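Local coordinates for proteasome activator protein PA26 (Trypanosoma brucei, PDB 1YAR) that probably activates the 20S proteasome by docking on the end of its barrel and opening the gate through which substrates enter, at residues A36-E41 / H85-Q90. Residues are numbered along the deposited sequence; the frame is centred on the assembly and turned at random.
Sequences AGTLQE and HNVYCQ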
loop_
_atom_site.group_PDB
_atom_site.type_symbol
_atom_site.label_atom_id
_atom_site.label_comp_id
_atom_site.label_asym_id
_atom_site.label_seq_id
_atom_site.Cartn_x
_atom_site.Cartn_y
_atom_site.Cartn_z
ATOM N N ALA O 36 3.431 9.826 107.956
ATOM C CA ALA O 36 3.489 9.001 109.156
ATOM C C ALA O 36 3.191 9.825 110.409
ATOM O O ALA O 36 2.014 10.020 110.766
ATOM C CB ALA O 36 4.860 8.313 109.256
ATOM N N GLY O 37 4.249 10.321 111.052
ATOM C CA GLY O 37 4.139 11.044 112.322
ATOM C C GLY O 37 3.274 12.299 112.317
ATOM O O GLY O 37 2.591 12.584 113.297
ATOM N N THR O 38 3.309 13.064 111.228
ATOM C CA THR O 38 2.530 14.317 111.152
ATOM C C THR O 38 1.032 14.061 111.239
ATOM O O THR O 38 0.358 14.643 112.075
ATOM C CB THR O 38 2.867 15.079 109.880
ATOM O OG1 THR O 38 4.254 15.434 109.917
ATOM C CG2 THR O 38 2.144 16.455 109.844
ATOM N N LEU O 39 0.522 13.181 110.390
ATOM C CA LEU O 39 -0.905 12.843 110.416
ATOM C C LEU O 39 -1.347 12.226 111.745
ATOM O O LEU O 39 -2.462 12.494 112.237
ATOM C CB LEU O 39 -1.271 11.952 109.233
ATOM C CG LEU O 39 -1.206 12.707 107.888
ATOM C CD1 LEU O 39 -1.158 11.728 106.728
ATOM C CD2 LEU O 39 -2.391 13.654 107.750
ATOM N N GLN O 40 -0.473 11.387 112.312
ATOM C CA GLN O 40 -0.692 10.844 113.657
ATOM C C GLN O 40 -0.770 11.953 114.725
ATOM O O GLN O 40 -1.654 11.907 115.568
ATOM C CB GLN O 40 0.385 9.814 114.008
ATOM C CG GLN O 40 0.340 8.534 113.182
ATOM C CD GLN O 40 1.602 7.679 113.369
ATOM O OE1 GLN O 40 2.256 7.763 114.417
ATOM N NE2 GLN O 40 1.957 6.878 112.350
ATOM N N GLU O 41 0.119 12.949 114.682
ATOM C CA GLU O 41 0.069 14.055 115.656
ATOM C C GLU O 41 -1.207 14.889 115.461
ATOM O O GLU O 41 -1.886 15.248 116.430
ATOM C CB GLU O 41 1.337 14.918 115.605
ATOM C CG GLU O 41 1.306 16.230 116.407
ATOM C CD GLU O 41 1.211 16.053 117.934
ATOM O OE1 GLU O 41 1.341 14.909 118.441
ATOM O OE2 GLU O 41 1.005 17.072 118.643
ATOM N N HIS O 85 3.499 25.275 113.094
ATOM C CA HIS O 85 4.882 25.758 112.952
ATOM C C HIS O 85 5.758 24.743 112.204
ATOM O O HIS O 85 6.430 25.102 111.231
ATOM C CB HIS O 85 5.469 26.093 114.343
ATOM C CG HIS O 85 6.938 26.419 114.349
ATOM N ND1 HIS O 85 7.685 26.423 115.511
ATOM C CD2 HIS O 85 7.787 26.798 113.362
ATOM C CE1 HIS O 85 8.934 26.760 115.232
ATOM N NE2 HIS O 85 9.025 26.987 113.936
ATOM N N ASN O 86 5.759 23.488 112.663
ATOM C CA ASN O 86 6.561 22.437 112.039
ATOM C C ASN O 86 6.199 22.173 110.568
ATOM O O ASN O 86 7.070 22.076 109.706
ATOM C CB ASN O 86 6.426 21.129 112.827
ATOM C CG ASN O 86 7.135 21.181 114.176
ATOM O OD1 ASN O 86 7.985 22.049 114.411
ATOM N ND2 ASN O 86 6.791 20.251 115.062
ATOM N N VAL O 87 4.901 22.040 110.306
ATOM C CA VAL O 87 4.403 21.822 108.952
ATOM C C VAL O 87 4.799 22.979 108.036
ATOM O O VAL O 87 5.223 22.744 106.901
ATOM C CB VAL O 87 2.881 21.583 108.942
ATOM C CG1 VAL O 87 2.336 21.622 107.502
ATOM C CG2 VAL O 87 2.557 20.215 109.621
ATOM N N TYR O 88 4.688 24.214 108.527
ATOM C CA TYR O 88 5.114 25.390 107.747
ATOM C C TYR O 88 6.588 25.292 107.324
ATOM O O TYR O 88 6.923 25.526 106.171
ATOM C CB TYR O 88 4.895 26.688 108.533
ATOM C CG TYR O 88 5.207 27.974 107.779
ATOM C CD1 TYR O 88 4.182 28.716 107.193
ATOM C CD2 TYR O 88 6.514 28.474 107.685
ATOM C CE1 TYR O 88 4.438 29.903 106.527
ATOM C CE2 TYR O 88 6.782 29.675 107.006
ATOM C CZ TYR O 88 5.727 30.379 106.433
ATOM O OH TYR O 88 5.940 31.562 105.776
ATOM N N CYS O 89 7.468 24.989 108.276
ATOM C CA CYS O 89 8.900 24.908 107.969
ATOM C C CYS O 89 9.231 23.732 107.031
ATOM O O CYS O 89 10.095 23.839 106.164
ATOM C CB CYS O 89 9.740 24.891 109.270
ATOM S SG CYS O 89 9.622 26.441 110.214
ATOM N N GLN O 90 8.531 22.618 107.192
ATOM C CA GLN O 90 8.687 21.471 106.304
ATOM C C GLN O 90 8.202 21.801 104.874
ATOM O O GLN O 90 8.852 21.436 103.899
ATOM C CB GLN O 90 7.943 20.279 106.891
ATOM C CG GLN O 90 8.743 19.667 108.082
ATOM C CD GLN O 90 7.899 18.909 109.085
ATOM O OE1 GLN O 90 6.675 18.805 108.956
ATOM N NE2 GLN O 90 8.570 18.375 110.120
HETATM O O HOH W 1 5.067 17.796 111.026
#
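T38 and V87 meet methyl to methyl between two helices: CG2 of T38 lies 3.8 Å from CG2 of V87, and the two short branched side chains run obliquely past each other. Each residue sends its CB toward the opposite helix, and the CA atoms of T38 and V87 are 8.0 Å apart. The torsion of T38 (chi1 -62°) splits its branches between two tasks, with CG2 anti to the backbone N and directed at V87, and OG1 beside that N and turned toward Q90. OG1 of T38 and OE1 of Q90 stand 4.3 Å apart, too far for a direct bond, and a water bridges them. It sits 2.7 Å from OG1 of T38 and donates a hydrogen bond to OE1 of Q90 at 2.8 Å. A polar link thus runs beside the apolar methyl contact. The amide oxygen of Q90 has a second donor in NE1 of W34, one turn before T38, so two bonds grip it and restrain the carboxamide; OG1 of T38 also makes a weak hydrogen bond to the carbonyl oxygen of E33. The contact buries just 76 Å² and joins helices 24-57 and 71-99 near the middle of the chain's elongated helical bundle. V87 also packs on W34, and a salt bridge from E41 to R79 ties the same two helices together. Next to T38, L39 packs on helix 183-226, while H85, Y88 and C89 of helix 71-99 pack on L198, H206 and T205 of a neighbouring subunit.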